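Local coordinates for SIS domain protein (Listeria monocytogenes str. 4b F2365, PDB 3FXA) that is thought to act as a sugar-phosphate isomerase, or at least to bind phosphorylated sugars through its SIS domain, at residues 102-107 with 130-135; 95-100 with 123-128; 119-124 with 136-141; 51-56 with 77-82. One frame throughout, in Å; residues are numbered along the deposited sequence. Where two conformers were deposited one is given.

Interaction 1 of 4, residues 102-107 with 130-135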
loop_
_atom_site.group_PDB
_atom_site.type_symbol
_atom_site.label_atom_id
_atom_site.label_comp_id
_atom_site.label_asym_id
_atom_site.label_seq_id
_atom_site.Cartn_x
_atom_site.Cartn_y
_atom_site.Cartn_z
ATOM N N GLY A 102 -0.384 20.166 -11.527
ATOM C CA GLY A 102 -1.160 20.905 -12.519
ATOM C C GLY A 102 -2.616 21.163 -12.133
ATOM O O GLY A 102 -3.254 22.014 -12.749
ATOM N N GLY A 103 -3.145 20.414 -11.153
ATOM C CA GLY A 103 -4.506 20.586 -10.617
ATOM C C GLY A 103 -5.670 20.066 -11.445
ATOM O O GLY A 103 -6.835 20.298 -11.095
ATOM N N ASN A 104 -5.373 19.398 -12.556
ATOM C CA ASN A 104 -6.401 18.848 -13.444
ATOM C C ASN A 104 -6.257 17.336 -13.668
ATOM O O ASN A 104 -6.859 16.811 -14.613
ATOM C CB ASN A 104 -6.357 19.617 -14.777
ATOM C CG ASN A 104 -6.856 21.066 -14.655
ATOM O OD1 ASN A 104 -7.874 21.356 -14.012
ATOM N ND2 ASN A 104 -6.180 21.966 -15.342
ATOM N N THR A 105 -5.507 16.634 -12.797
ATOM C CA THR A 105 -5.291 15.183 -12.944
ATOM C C THR A 105 -6.653 14.470 -12.901
ATOM O O THR A 105 -7.317 14.492 -11.860
ATOM C CB THR A 105 -4.368 14.649 -11.836
ATOM O OG1 THR A 105 -3.115 15.354 -11.896
ATOM C CG2 THR A 105 -4.147 13.139 -11.986
ATOM N N GLY A 106 -7.063 13.890 -14.040
ATOM C CA GLY A 106 -8.387 13.243 -14.201
ATOM C C GLY A 106 -8.806 12.272 -13.111
ATOM O O GLY A 106 -9.957 12.293 -12.675
ATOM N N GLU A 107 -7.847 11.480 -12.631
ATOM C CA GLU A 107 -8.069 10.507 -11.547
ATOM C C GLU A 107 -8.573 11.159 -10.253
ATOM O O GLU A 107 -9.320 10.546 -9.495
ATOM C CB GLU A 107 -6.795 9.715 -11.209
ATOM C CG GLU A 107 -6.251 8.795 -12.287
ATOM C CD GLU A 107 -5.334 9.455 -13.308
ATOM O OE1 GLU A 107 -5.378 10.695 -13.494
ATOM O OE2 GLU A 107 -4.570 8.700 -13.949
ATOM N N ASP A 130 -6.105 28.431 -11.667
ATOM C CA ASP A 130 -7.198 28.302 -12.652
ATOM C C ASP A 130 -7.583 26.830 -12.915
ATOM O O ASP A 130 -8.389 26.549 -13.807
ATOM C CB ASP A 130 -6.795 28.999 -13.958
ATOM C CG ASP A 130 -6.418 30.472 -13.739
ATOM O OD1 ASP A 130 -7.121 31.176 -12.978
ATOM O OD2 ASP A 130 -5.412 30.930 -14.314
ATOM N N SER A 131 -6.986 25.909 -12.155
ATOM C CA SER A 131 -7.312 24.480 -12.245
ATOM C C SER A 131 -8.637 24.162 -11.547
ATOM O O SER A 131 -9.113 24.911 -10.681
ATOM C CB SER A 131 -6.196 23.637 -11.615
ATOM O OG SER A 131 -6.071 23.804 -10.187
ATOM N N VAL A 132 -9.199 23.002 -11.902
ATOM C CA VAL A 132 -10.447 22.518 -11.304
ATOM C C VAL A 132 -10.289 22.311 -9.795
ATOM O O VAL A 132 -11.132 22.757 -9.018
ATOM C CB VAL A 132 -10.930 21.212 -12.006
ATOM C CG1 VAL A 132 -12.060 20.545 -11.205
ATOM C CG2 VAL A 132 -11.358 21.528 -13.409
ATOM N N ILE A 133 -9.183 21.676 -9.399
ATOM C CA ILE A 133 -8.867 21.404 -7.994
ATOM C C ILE A 133 -8.787 22.724 -7.189
ATOM O O ILE A 133 -9.367 22.816 -6.117
ATOM C CB ILE A 133 -7.579 20.507 -7.862
ATOM C CG1 ILE A 133 -7.922 19.076 -8.298
ATOM C CG2 ILE A 133 -7.040 20.542 -6.445
ATOM C CD1 ILE A 133 -6.798 18.066 -8.292
ATOM N N ALA A 134 -8.110 23.733 -7.739
ATOM C CA ALA A 134 -8.023 25.056 -7.084
ATOM C C ALA A 134 -9.389 25.742 -6.990
ATOM O O ALA A 134 -9.715 26.329 -5.958
ATOM C CB ALA A 134 -7.020 25.970 -7.809
ATOM N N LYS A 135 -10.186 25.647 -8.058
ATOM C CA LYS A 135 -11.504 26.307 -8.119
ATOM C C LYS A 135 -12.601 25.614 -7.301
ATOM O O LYS A 135 -13.472 26.284 -6.725
ATOM C CB LYS A 135 -11.964 26.486 -9.565
ATOM C CG LYS A 135 -11.197 27.539 -10.365
ATOM C CD LYS A 135 -11.845 27.653 -11.747
ATOM C CE LYS A 135 -11.243 28.736 -12.603
ATOM N NZ LYS A 135 -12.050 28.931 -13.846
#
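Gly103 and Ser131 bring the two segments together, their CA atoms 5.1 Å apart where the loop after strand 95-99 passes the start of helix 132-136. Two backbone N-H groups from the first turn of that helix, which no carbonyl of the helix itself can serve, are taken up by residues 102-107. Ile133 N gives a bond to Gly103 O (3.2 Å) that lies in the carbonyl plane. Val132 N points almost perfectly straight at Asn104 OD1, at 3.0 Å with 179° at the hydrogen, though it stands 24° off the amide plane. Asparagine suits the place because its short side chain carries a carbonyl oxygen able to accept the otherwise unserved N-H of Val132. Its first torsion (chi1 -70°) sets CG beside its own backbone N, and the amide then crosses the Val132 side chain at about a right angle, with OD1 3.5 Å from Val132 CG2. Ser131 is the N-cap: OG sits between its backbone N and carbonyl carbon and accepts from Ala134 N, while also bonding to Asn128 O. Its CB lies 3.4 Å from Gly103 O. Gly103 has positive phi, favourable for glycine, and its bare CA lets the Ser131 hydroxyl come close, OG 3.6 Å from Gly103 CA. Ile133 covers the same peptide, CG1 standing 3.2 Å from Gly103 O. Beyond the contact, Ile133 packs on Leu108 and Leu109 of helix 106-109, Ser131 and Ala134 lean on Thr126 of strand 121-126, and Thr105 bonds to Ser100 just past strand 95-99.

Interaction 2 of 4, residues 95-100 with 123-128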
loop_
_atom_site.group_PDB
_atom_site.type_symbol
_atom_site.label_atom_id
_atom_site.label_comp_id
_atom_site.label_asym_id
_atom_site.label_seq_id
_atom_site.Cartn_x
_atom_site.Cartn_y
_atom_site.Cartn_z
ATOM N N ILE A 95 -11.870 15.756 5.930
ATOM C CA ILE A 95 -11.160 16.710 5.099
ATOM C C ILE A 95 -10.507 15.923 3.975
ATOM O O ILE A 95 -9.702 15.046 4.270
ATOM C CB ILE A 95 -10.061 17.445 5.883
ATOM C CG1 ILE A 95 -10.655 18.191 7.108
ATOM C CG2 ILE A 95 -9.331 18.398 4.940
ATOM C CD1 ILE A 95 -9.636 18.909 7.994
ATOM N N LEU A 96 -10.903 16.183 2.723
ATOM C CA LEU A 96 -10.274 15.567 1.556
ATOM C C LEU A 96 -9.187 16.521 1.062
ATOM O O LEU A 96 -9.463 17.707 0.844
ATOM C CB LEU A 96 -11.298 15.270 0.450
ATOM C CG LEU A 96 -10.787 14.692 -0.874
ATOM C CD1 LEU A 96 -10.153 13.300 -0.684
ATOM C CD2 LEU A 96 -11.901 14.639 -1.924
ATOM N N ILE A 97 -7.972 16.004 0.939
ATOM C CA ILE A 97 -6.830 16.743 0.423
ATOM C C ILE A 97 -6.438 16.096 -0.900
ATOM O O ILE A 97 -6.068 14.906 -0.945
ATOM C CB ILE A 97 -5.626 16.769 1.394
ATOM C CG1 ILE A 97 -6.052 17.297 2.773
ATOM C CG2 ILE A 97 -4.467 17.588 0.774
ATOM C CD1 ILE A 97 -4.888 17.492 3.793
ATOM N N LEU A 98 -6.561 16.867 -1.984
ATOM C CA LEU A 98 -6.162 16.407 -3.313
ATOM C C LEU A 98 -4.841 17.082 -3.675
ATOM O O LEU A 98 -4.749 18.308 -3.654
ATOM C CB LEU A 98 -7.233 16.719 -4.340
ATOM C CG LEU A 98 -8.601 16.064 -4.081
ATOM C CD1 LEU A 98 -9.567 16.434 -5.199
ATOM C CD2 LEU A 98 -8.534 14.528 -3.937
ATOM N N ILE A 99 -3.827 16.276 -4.008
ATOM C CA ILE A 99 -2.474 16.777 -4.353
ATOM C C ILE A 99 -2.234 16.530 -5.836
ATOM O O ILE A 99 -2.171 15.378 -6.293
ATOM C CB ILE A 99 -1.334 16.119 -3.551
ATOM C CG1 ILE A 99 -1.579 16.245 -2.048
ATOM C CG2 ILE A 99 0.042 16.761 -3.937
ATOM C CD1 ILE A 99 -0.581 15.522 -1.175
ATOM N N SER A 100 -2.206 17.615 -6.594
ATOM C CA SER A 100 -1.985 17.569 -8.033
ATOM C C SER A 100 -1.264 18.824 -8.474
ATOM O O SER A 100 -1.849 19.900 -8.394
ATOM C CB SER A 100 -3.333 17.457 -8.751
ATOM O OG SER A 100 -3.173 17.773 -10.114
ATOM N N ILE A 123 -9.482 20.437 0.345
ATOM C CA ILE A 123 -8.252 21.255 0.320
ATOM C C ILE A 123 -7.589 20.858 -0.994
ATOM O O ILE A 123 -7.347 19.680 -1.210
ATOM C CB ILE A 123 -7.317 20.988 1.516
ATOM C CG1 ILE A 123 -7.999 21.373 2.831
ATOM C CG2 ILE A 123 -6.005 21.791 1.376
ATOM C CD1 ILE A 123 -7.160 21.245 4.071
ATOM N N GLY A 124 -7.373 21.817 -1.899
ATOM C CA GLY A 124 -6.750 21.535 -3.189
ATOM C C GLY A 124 -5.313 22.019 -3.188
ATOM O O GLY A 124 -5.081 23.234 -3.130
ATOM N N VAL A 125 -4.370 21.084 -3.278
ATOM C CA VAL A 125 -2.928 21.382 -3.227
ATOM C C VAL A 125 -2.369 21.346 -4.651
ATOM O O VAL A 125 -2.113 20.277 -5.207
ATOM C CB VAL A 125 -2.181 20.403 -2.305
ATOM C CG1 VAL A 125 -0.709 20.767 -2.251
ATOM C CG2 VAL A 125 -2.808 20.385 -0.906
ATOM N N THR A 126 -2.144 22.527 -5.222
ATOM C CA THR A 126 -1.743 22.649 -6.614
ATOM C C THR A 126 -1.003 23.959 -6.892
ATOM O O THR A 126 -1.094 24.896 -6.094
ATOM C CB THR A 126 -3.005 22.522 -7.536
ATOM O OG1 THR A 126 -2.619 22.603 -8.914
ATOM C CG2 THR A 126 -4.087 23.567 -7.235
ATOM N N GLU A 127 -0.270 24.006 -8.001
ATOM C CA GLU A 127 0.415 25.255 -8.416
ATOM C C GLU A 127 -0.521 26.181 -9.189
ATOM O O GLU A 127 -0.313 27.402 -9.202
ATOM C CB GLU A 127 1.674 24.969 -9.281
ATOM C CG GLU A 127 1.441 24.642 -10.774
ATOM C CD GLU A 127 2.684 24.183 -11.530
ATOM O OE1 GLU A 127 3.824 24.210 -10.996
ATOM O OE2 GLU A 127 2.517 23.811 -12.701
ATOM N N ASN A 128 -1.548 25.587 -9.803
ATOM C CA ASN A 128 -2.414 26.246 -10.782
ATOM C C ASN A 128 -3.719 26.826 -10.214
ATOM O O ASN A 128 -4.669 26.061 -9.958
ATOM C CB ASN A 128 -2.665 25.230 -11.924
ATOM C CG ASN A 128 -3.402 25.809 -13.117
ATOM O OD1 ASN A 128 -3.586 27.021 -13.247
ATOM N ND2 ASN A 128 -3.830 24.916 -14.018
#
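Four backbone hydrogen bonds stitch residues 95-100 to 123-128. Ile123 N and Val125 N give to Leu96 O and Leu98 O, each at 2.8 Å; in return Leu98 N and Ser100 N reach Ile123 O and Val125 O, each at 3.0 Å. A CA-H...O contact from Ile97 CA to Ile123 O adds to the ladder. The strand axes diverge by only 15°, and this is the parallel pairing of neighbouring central strands in the alpha/beta SIS fold, where helices cover both sides of the sheet. Apolar contacts gather on the face bearing Ile97, Ile99, Ile123 and Val125, whose beta-branched side chains favour extended backbone. Ile97 turns CG2 anti to its backbone N, where the methyl meets Val125 CG2 at 3.7 Å, while Ile97 and Ile123 run side by side, pointing the same way. Ile95 CG2 touches Ile123 CD1, also at 3.7 Å. Phe167 and Val163 of helix 157-177 cover this face. At the polar C-terminal end, Thr126 OG1 accepts from Asn128 N (3.3 Å), an ST turn; the same hydroxyl bonds to Lys101 O, and Ser100 OG to Thr105 OG1.

Interaction 3 of 4, residues 119-124 with 136-141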
loop_
_atom_site.group_PDB
_atom_site.type_symbol
_atom_site.label_atom_id
_atom_site.label_comp_id
_atom_site.label_asym_id
_atom_site.label_seq_id
_atom_site.Cartn_x
_atom_site.Cartn_y
_atom_site.Cartn_z
ATOM N N GLY A 119 -20.397 16.216 1.405
ATOM C CA GLY A 119 -20.275 17.443 2.204
ATOM C C GLY A 119 -18.949 17.624 2.942
ATOM O O GLY A 119 -18.843 18.463 3.834
ATOM N N SER A 120 -17.918 16.884 2.539
ATOM C CA SER A 120 -16.597 16.983 3.164
ATOM C C SER A 120 -15.938 18.307 2.799
ATOM O O SER A 120 -16.369 19.001 1.852
ATOM C CB SER A 120 -15.660 15.851 2.689
ATOM O OG SER A 120 -16.235 14.545 2.821
ATOM N N THR A 121 -14.883 18.633 3.544
ATOM C CA THR A 121 -14.054 19.806 3.270
ATOM C C THR A 121 -12.986 19.439 2.241
ATOM O O THR A 121 -12.276 18.478 2.444
ATOM C CB THR A 121 -13.369 20.349 4.546
ATOM O OG1 THR A 121 -14.355 20.800 5.484
ATOM C CG2 THR A 121 -12.484 21.547 4.181
ATOM N N LEU A 122 -12.891 20.184 1.141
ATOM C CA LEU A 122 -11.877 19.947 0.104
ATOM C C LEU A 122 -10.708 20.953 0.213
ATOM O O LEU A 122 -10.930 22.167 0.182
ATOM C CB LEU A 122 -12.502 20.028 -1.292
ATOM C CG LEU A 122 -11.575 19.806 -2.493
ATOM C CD1 LEU A 122 -10.794 18.478 -2.327
ATOM C CD2 LEU A 122 -12.322 19.873 -3.802
ATOM N N ILE A 123 -9.482 20.437 0.345
ATOM C CA ILE A 123 -8.252 21.255 0.320
ATOM C C ILE A 123 -7.589 20.858 -0.994
ATOM O O ILE A 123 -7.347 19.680 -1.210
ATOM C CB ILE A 123 -7.317 20.988 1.516
ATOM C CG1 ILE A 123 -7.999 21.373 2.831
ATOM C CG2 ILE A 123 -6.005 21.791 1.376
ATOM C CD1 ILE A 123 -7.160 21.245 4.071
ATOM N N GLY A 124 -7.373 21.817 -1.899
ATOM C CA GLY A 124 -6.750 21.535 -3.189
ATOM C C GLY A 124 -5.313 22.019 -3.188
ATOM O O GLY A 124 -5.081 23.234 -3.130
ATOM N N GLU A 136 -12.556 24.285 -7.248
ATOM C CA GLU A 136 -13.533 23.494 -6.495
ATOM C C GLU A 136 -13.226 23.405 -5.000
ATOM O O GLU A 136 -14.119 23.115 -4.208
ATOM C CB GLU A 136 -13.649 22.074 -7.090
ATOM C CG GLU A 136 -14.204 22.036 -8.537
ATOM C CD GLU A 136 -15.650 22.499 -8.661
ATOM O OE1 GLU A 136 -16.423 22.390 -7.691
ATOM O OE2 GLU A 136 -16.014 22.986 -9.749
ATOM N N ALA A 137 -11.993 23.704 -4.594
ATOM C CA ALA A 137 -11.606 23.535 -3.202
ATOM C C ALA A 137 -12.277 24.520 -2.270
ATOM O O ALA A 137 -12.543 25.653 -2.652
ATOM C CB ALA A 137 -10.086 23.660 -3.050
ATOM N N ASP A 138 -12.514 24.078 -1.039
ATOM C CA ASP A 138 -12.960 24.966 0.047
ATOM C C ASP A 138 -11.750 25.772 0.539
ATOM O O ASP A 138 -11.904 26.915 0.971
ATOM C CB ASP A 138 -13.577 24.162 1.174
ATOM C CG ASP A 138 -14.809 23.423 0.729
ATOM O OD1 ASP A 138 -15.720 24.080 0.162
ATOM O OD2 ASP A 138 -14.869 22.195 0.908
ATOM N N ILE A 139 -10.579 25.139 0.516
ATOM C CA ILE A 139 -9.300 25.816 0.779
ATOM C C ILE A 139 -8.376 25.495 -0.400
ATOM O O ILE A 139 -7.944 24.338 -0.555
ATOM C CB ILE A 139 -8.624 25.376 2.095
ATOM C CG1 ILE A 139 -9.510 25.656 3.305
ATOM C CG2 ILE A 139 -7.300 26.107 2.296
ATOM C CD1 ILE A 139 -9.040 24.950 4.565
ATOM N N PHE A 140 -8.112 26.486 -1.249
ATOM C CA PHE A 140 -7.091 26.388 -2.302
ATOM C C PHE A 140 -5.765 26.648 -1.547
ATOM O O PHE A 140 -5.612 27.696 -0.881
ATOM C CB PHE A 140 -7.328 27.415 -3.426
ATOM C CG PHE A 140 -6.144 27.652 -4.330
ATOM C CD1 PHE A 140 -5.392 26.608 -4.855
ATOM C CD2 PHE A 140 -5.798 28.968 -4.689
ATOM C CE1 PHE A 140 -4.307 26.852 -5.708
ATOM C CE2 PHE A 140 -4.731 29.221 -5.551
ATOM C CZ PHE A 140 -3.978 28.169 -6.049
ATOM N N PHE A 141 -4.864 25.665 -1.627
ATOM C CA PHE A 141 -3.583 25.659 -0.925
ATOM C C PHE A 141 -2.492 25.722 -2.000
ATOM O O PHE A 141 -2.003 24.677 -2.461
ATOM C CB PHE A 141 -3.486 24.418 -0.036
ATOM C CG PHE A 141 -2.326 24.438 0.954
ATOM C CD1 PHE A 141 -0.992 24.230 0.537
ATOM C CD2 PHE A 141 -2.570 24.573 2.320
ATOM C CE1 PHE A 141 0.077 24.218 1.460
ATOM C CE2 PHE A 141 -1.508 24.564 3.265
ATOM C CZ PHE A 141 -0.182 24.379 2.842
HETATM O O HOH W 1 -16.222 20.729 -0.874
#
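Leu122 O takes two backbone donors from the far segment, Asp138 N at 2.8 Å and Ile139 N at 3.0 Å. The second is the straighter, 166° at the hydrogen against 130° for the first. Asp138 returns the grip: its OD2 accepts from Leu122 N at 2.8 Å on the anti side of the carboxylate, 20° out of plane, so Leu122 is held through both its N-H and its C=O, which belong to successive peptides. With CG placed beside the backbone N, the short aspartate side chain reaches over to the N-H of Leu122 near the start of strand 121-126. A water lies 2.7 Å from Asp138 OD2 and also near Ser120 O. Regular parallel pairing follows, Gly124 N giving to Ile139 O and Phe141 N to Gly124 O. Gly124, with no side chain, lets Ala137 CB come within 3.5 Å of its N. The Phe140 ring turns its edge to Gly124 O, CD1 being 3.8 Å away. On the face bearing Ile139 and Phe141, Ile123 lies alongside both, CG1 against Ile139 CD1 and CG2 against Phe141 CB. These segments close the beta-alpha-beta unit 121-126, 132-136, 139-142, which brings in an edge strand, 139-142. Helix 31-43 covers Ile139 and Phe141, Phe141 stacks on Phe167 of helix 157-177, and Leu122 meets Cys115 of helix 112-118 on the other face.

Interaction 4 of 4, residues 51-56 with 77-82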
loop_
_atom_site.group_PDB
_atom_site.type_symbol
_atom_site.label_atom_id
_atom_site.label_comp_id
_atom_site.label_asym_id
_atom_site.label_seq_id
_atom_site.Cartn_x
_atom_site.Cartn_y
_atom_site.Cartn_z
ATOM N N ALA A 51 -5.449 12.135 -1.330
ATOM C CA ALA A 51 -5.322 11.454 -2.630
ATOM C C ALA A 51 -4.292 12.117 -3.545
ATOM O O ALA A 51 -4.192 13.338 -3.606
ATOM C CB ALA A 51 -6.675 11.441 -3.347
ATOM N N GLY A 52 -3.554 11.301 -4.278
ATOM C CA GLY A 52 -2.584 11.765 -5.257
ATOM C C GLY A 52 -2.167 10.584 -6.115
ATOM O O GLY A 52 -2.369 9.417 -5.707
ATOM N N CYS A 53 -1.629 10.908 -7.291
ATOM C CA CYS A 53 -1.104 9.954 -8.275
ATOM C C CYS A 53 0.417 10.102 -8.383
ATOM O O CYS A 53 0.937 11.224 -8.394
ATOM C CB CYS A 53 -1.693 10.243 -9.647
ATOM S SG CYS A 53 -3.439 9.980 -9.782
ATOM N N GLY A 54 1.103 8.971 -8.533
ATOM C CA GLY A 54 2.546 8.950 -8.696
ATOM C C GLY A 54 3.262 9.651 -7.556
ATOM O O GLY A 54 3.022 9.331 -6.403
ATOM N N THR A 55 4.106 10.622 -7.907
ATOM C CA THR A 55 4.894 11.377 -6.929
ATOM C C THR A 55 3.990 12.156 -5.952
ATOM O O THR A 55 4.274 12.222 -4.745
ATOM C CB THR A 55 5.955 12.271 -7.648
ATOM O OG1 THR A 55 6.949 12.702 -6.710
ATOM C CG2 THR A 55 5.309 13.468 -8.377
ATOM N N SER A 56 2.905 12.749 -6.470
ATOM C CA SER A 56 1.898 13.433 -5.611
ATOM C C SER A 56 1.305 12.423 -4.601
ATOM O O SER A 56 0.975 12.785 -3.477
ATOM C CB SER A 56 0.783 14.062 -6.430
ATOM O OG SER A 56 1.249 15.167 -7.161
ATOM N N LEU A 77 -6.146 7.692 0.087
ATOM C CA LEU A 77 -7.197 7.266 -0.846
ATOM C C LEU A 77 -6.567 7.015 -2.216
ATOM O O LEU A 77 -6.213 7.964 -2.914
ATOM C CB LEU A 77 -8.294 8.323 -0.904
ATOM C CG LEU A 77 -9.485 8.093 -1.841
ATOM C CD1 LEU A 77 -10.222 6.776 -1.498
ATOM C CD2 LEU A 77 -10.433 9.230 -1.774
ATOM N N THR A 78 -6.429 5.735 -2.603
ATOM C CA THR A 78 -5.822 5.329 -3.889
ATOM C C THR A 78 -6.835 5.634 -5.009
ATOM O O THR A 78 -7.924 5.066 -4.997
ATOM C CB THR A 78 -5.449 3.797 -3.891
ATOM O OG1 THR A 78 -4.609 3.516 -2.768
ATOM C CG2 THR A 78 -4.751 3.395 -5.164
ATOM N N PRO A 79 -6.512 6.570 -5.949
ATOM C CA PRO A 79 -7.509 6.932 -6.982
ATOM C C PRO A 79 -8.076 5.757 -7.838
ATOM O O PRO A 79 -9.258 5.787 -8.199
ATOM C CB PRO A 79 -6.776 7.990 -7.824
ATOM C CG PRO A 79 -5.796 8.583 -6.885
ATOM C CD PRO A 79 -5.327 7.451 -6.028
ATOM N N SER A 80 -7.251 4.754 -8.140
ATOM C CA SER A 80 -7.711 3.576 -8.926
ATOM C C SER A 80 -8.608 2.604 -8.111
ATOM O O SER A 80 -9.232 1.688 -8.704
ATOM C CB SER A 80 -6.528 2.859 -9.595
ATOM O OG SER A 80 -5.534 2.464 -8.693
ATOM N N ASP A 81 -8.662 2.769 -6.784
ATOM C CA ASP A 81 -9.601 2.033 -5.900
ATOM C C ASP A 81 -10.798 2.917 -5.543
ATOM O O ASP A 81 -11.903 2.402 -5.410
ATOM C CB ASP A 81 -8.928 1.531 -4.620
ATOM C CG ASP A 81 -7.803 0.564 -4.906
ATOM O OD1 ASP A 81 -7.933 -0.192 -5.892
ATOM O OD2 ASP A 81 -6.781 0.592 -4.179
ATOM N N ALA A 82 -10.558 4.224 -5.327
ATOM C CA ALA A 82 -11.586 5.240 -4.977
ATOM C C ALA A 82 -12.893 5.204 -5.783
ATOM O O ALA A 82 -13.982 5.108 -5.211
ATOM C CB ALA A 82 -10.961 6.641 -5.053
#
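Cys53 sets SG beside its backbone N (chi1 -66°), and the sulfur lies 4.0 Å from Pro79 CG on the first turn of helix 79-86. The same proline ring lies against Gly52 O, its CD 3.6 Å and CG 3.7 Å from that oxygen. Proline suits the first turn of a helix, where its missing N-H costs no helical bond; Thr78 O then accepts from both Asp81 N and Ala82 N. Ala51 CB, at the end of strand 48-51, lies 3.5 Å from Leu77 O and 4.3 Å from Leu77 CB, a small residue fitting between close backbones. Gly52 is extended (phi -167°), with Ser56 O standing 4.1 Å from its bare CA. Gly54, with positive phi, lets the chain turn into helix 55-69; both glycines lie in the turn between strand 48-51 and that helix. Across the subunit interface, Gly54 N bonds to Asp81 of the second subunit, while Ser80 meets its own counterpart. Within one chain, by contrast, the Ala51 methyl on Leu77 and the Cys53 sulfur on the Pro79 ring meet by van der Waals contact, so the contact is apolar and undirected, alongside the backbone bond of Leu77 to Val50 in the adjoining strand.

Overall arrangement
From the N terminus, interaction 4 comes first, joining the turn after strand 48-51 to the start of helix 79-86 and closing the loop through helix 55-69 and the edge strand 74-76. It is complete before the others begin. Interaction 2 then pairs strands 95-99 and 121-126, and interaction 1, which crosses it along the chain, ties together the loops that follow those two strands. Interaction 3 shares Ile123 and Gly124 with interaction 2, crosses interaction 1, and adds an edge strand, 139-142. Ala51 bonds to strand 95-99, linking interactions 4 and 2, whereas interactions 3 and 4, with centres about 17 Å apart, do not touch.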